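Local coordinates for C2 domain protein (Scophthalmus maximus, PDB 3W56) that binds calcium ions through the loops at one end of its C2 beta sandwich and probably associates with lipid membranes, at residues L86-E91 against G121-M126. Sequence-based numbering, arbitrary orientation.
Sequences LEVHDE and GTLHYM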
ATOM      1  N   LEU A  86      -0.286  -0.373   5.226  1.00 18.75           N
ATOM      2  CA  LEU A  86      -0.202  -0.910   3.880  1.00 11.65           C
ATOM      3  C   LEU A  86       0.209  -2.342   4.021  1.00 15.87           C
ATOM      4  O   LEU A  86       1.171  -2.677   4.674  1.00 15.63           O
ATOM      5  CB  LEU A  86       0.793  -0.125   3.018  1.00  9.57           C
ATOM      6  CG  LEU A  86       0.487   1.346   2.837  1.00  9.75           C
ATOM      7  CD1 LEU A  86       1.481   2.036   1.846  1.00 17.04           C
ATOM      8  CD2 LEU A  86      -0.890   1.621   2.315  1.00 14.14           C
ATOM      9  N   GLU A  87      -0.558  -3.216   3.410  1.00 13.19           N
ATOM     10  CA  GLU A  87      -0.116  -4.579   3.360  1.00 19.72           C
ATOM     11  C   GLU A  87       0.054  -4.979   1.905  1.00 13.55           C
ATOM     12  O   GLU A  87      -0.861  -4.752   1.082  1.00 14.38           O
ATOM     13  CB  GLU A  87      -1.101  -5.495   4.074  1.00 14.37           C
ATOM     14  CG  GLU A  87      -1.438  -5.061   5.471  1.00 18.26           C
ATOM     15  CD  GLU A  87      -2.559  -5.880   6.053  1.00 24.15           C
ATOM     16  OE1 GLU A  87      -3.018  -6.814   5.353  1.00 20.85           O
ATOM     17  OE2 GLU A  87      -3.000  -5.555   7.182  1.00 22.87           O
ATOM     18  N   VAL A  88       1.170  -5.633   1.627  1.00 13.76           N
ATOM     19  CA  VAL A  88       1.422  -6.216   0.315  1.00 12.62           C
ATOM     20  C   VAL A  88       1.149  -7.723   0.399  1.00 16.27           C
ATOM     21  O   VAL A  88       1.735  -8.429   1.235  1.00 14.39           O
ATOM     22  CB  VAL A  88       2.835  -5.929  -0.165  1.00 13.60           C
ATOM     23  CG1 VAL A  88       3.099  -6.678  -1.461  1.00 15.49           C
ATOM     24  CG2 VAL A  88       3.030  -4.392  -0.321  1.00 12.73           C
ATOM     25  N   HIS A  89       0.271  -8.209  -0.461  1.00 12.67           N
ATOM     26  CA  HIS A  89      -0.065  -9.653  -0.491  1.00 14.98           C
ATOM     27  C   HIS A  89       0.195 -10.284  -1.824  1.00 15.50           C
ATOM     28  O   HIS A  89       0.232  -9.630  -2.868  1.00 18.53           O
ATOM     29  CB  HIS A  89      -1.529  -9.896  -0.180  1.00 16.35           C
ATOM     30  CG  HIS A  89      -1.929  -9.466   1.180  1.00 13.57           C
ATOM     31  ND1 HIS A  89      -2.178 -10.365   2.210  1.00 18.26           N
ATOM     32  CD2 HIS A  89      -2.150  -8.236   1.693  1.00 17.13           C
ATOM     33  CE1 HIS A  89      -2.524  -9.692   3.293  1.00 16.64           C
ATOM     34  NE2 HIS A  89      -2.525  -8.395   3.004  1.00 20.70           N
ATOM     35  N   ASP A  90       0.361 -11.589  -1.783  1.00 17.58           N
ATOM     36  CA  ASP A  90       0.563 -12.392  -2.974  1.00 17.59           C
ATOM     37  C   ASP A  90      -0.664 -13.232  -3.120  1.00 22.65           C
ATOM     38  O   ASP A  90      -0.988 -14.018  -2.219  1.00 22.40           O
ATOM     39  CB  ASP A  90       1.801 -13.220  -2.738  1.00 16.54           C
ATOM     40  CG  ASP A  90       2.188 -14.071  -3.929  1.00 26.82           C
ATOM     41  OD1 ASP A  90       1.431 -14.105  -4.958  1.00 25.02           O
ATOM     42  OD2 ASP A  90       3.273 -14.700  -3.822  1.00 31.22           O
ATOM     43  N   GLU A  91      -1.417 -13.025  -4.197  1.00 17.82           N
ATOM     44  CA  GLU A  91      -2.709 -13.719  -4.294  1.00 21.41           C
ATOM     45  C   GLU A  91      -2.533 -15.151  -4.755  1.00 19.87           C
ATOM     46  O   GLU A  91      -1.787 -15.443  -5.686  1.00 21.61           O
ATOM     47  CB  GLU A  91      -3.652 -12.998  -5.262  1.00 19.34           C
ATOM     48  CG  GLU A  91      -4.953 -13.765  -5.492  1.00 29.66           C
ATOM     49  CD  GLU A  91      -5.736 -13.236  -6.664  1.00 24.30           C
ATOM     50  OE1 GLU A  91      -6.811 -12.621  -6.426  1.00 30.81           O
ATOM     51  OE2 GLU A  91      -5.273 -13.430  -7.830  1.00 30.11           O
ATOM     52  N   GLY A 121      11.855  -7.265  -1.103  1.00 17.86           N
ATOM     53  CA  GLY A 121      11.184  -6.290  -1.945  1.00 15.18           C
ATOM     54  C   GLY A 121      10.898  -5.007  -1.216  1.00 11.99           C
ATOM     55  O   GLY A 121      10.932  -4.949   0.015  1.00 13.52           O
ATOM     56  N   THR A 122      10.658  -3.933  -1.984  1.00  9.06           N
ATOM     57  CA  THR A 122      10.312  -2.648  -1.386  1.00  5.65           C
ATOM     58  C   THR A 122       9.070  -2.098  -2.069  1.00 11.17           C
ATOM     59  O   THR A 122       9.016  -2.021  -3.295  1.00 12.00           O
ATOM     60  CB  THR A 122      11.454  -1.617  -1.554  1.00 11.49           C
ATOM     61  OG1 THR A 122      12.653  -2.208  -1.012  1.00 13.61           O
ATOM     62  CG2 THR A 122      11.153  -0.304  -0.784  1.00 13.20           C
ATOM     63  N   LEU A 123       8.131  -1.676  -1.241  1.00  8.45           N
ATOM     64  CA  LEU A 123       6.935  -0.992  -1.772  1.00  6.87           C
ATOM     65  C   LEU A 123       7.256   0.501  -1.606  1.00 10.56           C
ATOM     66  O   LEU A 123       7.600   0.985  -0.484  1.00 12.70           O
ATOM     67  CB  LEU A 123       5.749  -1.299  -0.854  1.00 11.09           C
ATOM     68  CG  LEU A 123       4.478  -0.466  -1.120  1.00  8.66           C
ATOM     69  CD1 LEU A 123       3.733  -0.737  -2.491  1.00 10.15           C
ATOM     70  CD2 LEU A 123       3.451  -0.706   0.065  1.00 11.50           C
ATOM     71  N   HIS A 124       7.103   1.279  -2.680  1.00  9.19           N
ATOM     72  CA  HIS A 124       7.263   2.721  -2.630  1.00  6.54           C
ATOM     73  C   HIS A 124       5.900   3.339  -2.827  1.00  8.97           C
ATOM     74  O   HIS A 124       5.077   2.761  -3.520  1.00  9.07           O
ATOM     75  CB  HIS A 124       8.167   3.205  -3.783  1.00  9.91           C
ATOM     76  CG  HIS A 124       9.499   2.522  -3.846  1.00 11.63           C
ATOM     77  ND1 HIS A 124      10.510   2.849  -2.978  1.00 13.66           N
ATOM     78  CD2 HIS A 124       9.986   1.551  -4.659  1.00 13.33           C
ATOM     79  CE1 HIS A 124      11.569   2.090  -3.227  1.00 14.73           C
ATOM     80  NE2 HIS A 124      11.289   1.301  -4.245  1.00 15.69           N
ATOM     81  N   TYR A 125       5.652   4.428  -2.154  1.00 12.44           N
ATOM     82  CA  TYR A 125       4.315   5.046  -2.240  1.00  7.60           C
ATOM     83  C   TYR A 125       4.431   6.491  -1.864  1.00 10.05           C
ATOM     84  O   TYR A 125       5.429   6.974  -1.288  1.00 11.58           O
ATOM     85  CB  TYR A 125       3.347   4.309  -1.317  1.00  7.40           C
ATOM     86  CG  TYR A 125       3.702   4.392   0.160  1.00  9.96           C
ATOM     87  CD1 TYR A 125       3.061   5.361   0.986  1.00 14.33           C
ATOM     88  CD2 TYR A 125       4.626   3.522   0.743  1.00 15.85           C
ATOM     89  CE1 TYR A 125       3.308   5.427   2.334  1.00 13.99           C
ATOM     90  CE2 TYR A 125       4.906   3.590   2.144  1.00 13.12           C
ATOM     91  CZ  TYR A 125       4.233   4.564   2.927  1.00 14.22           C
ATOM     92  OH  TYR A 125       4.443   4.667   4.303  1.00 18.46           O
ATOM     93  N   MET A 126       3.380   7.232  -2.170  1.00  6.73           N
ATOM     94  CA  MET A 126       3.316   8.619  -1.843  1.00  7.82           C
ATOM     95  C   MET A 126       1.988   8.797  -1.142  1.00  9.45           C
ATOM     96  O   MET A 126       1.026   8.056  -1.383  1.00 11.40           O
ATOM     97  CB  MET A 126       3.359   9.524  -3.079  1.00 16.34           C
ATOM     98  CG  MET A 126       4.743   9.546  -3.622  1.00 18.27           C
ATOM     99  SD  MET A 126       4.847  10.751  -4.936  1.00 15.91           S
ATOM    100  CE  MET A 126       4.476  12.288  -4.069  1.00 18.06           C
TER
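In the beta sandwich of this C2 domain two four-stranded antiparallel sheets pack face to face through apolar side chains, and the meeting of L86 and V88 with L123 and Y125 is a worked example of such a joint. Strand 83-90 belongs to one sheet and strand 122-130 to the other; the axes of their segments 86-90 and 122-126 pass 9.4 Å apart at 133°. No hydrogen bond links the segments, so the joint rests on van der Waals contact and a CH-pi interaction. L86 reaches across with its CD1 methyl, which sits over one face of the Y125 ring, 3.5 Å from the centroid and 6° off the normal. Being so nearly central, the methyl touches all six ring carbons at similar range, CD2 of Y125 lying at 3.6 Å from CD1 of L86. The ring owes this place to a chi1 of 63°, which sets CG of Y125 between its backbone N and carbonyl carbon. Its phenol OH is hydrogen-bonded to R104 on strand 97-105, in the sheet of L86, adding a polar tie between the layers. Were Y125 an alanine, CD1 of L86 would probably lose the ring it rests on and R104 its hydroxyl partner. On the other strand, the side chain of E87 sets out away from this interface; its OE1 accepts a hydrogen bond through the anti lone pair from NE2 of H89, 2.9 Å away and in the imidazole plane. The strand then leads on to D90, which binds calcium in this protein, although no ion is bound to this chain here. Between the sheets, CD2 of L123 serves both neighbours, lying 3.8 Å from CD1 of L86 and 3.7 Å from CG2 of V88.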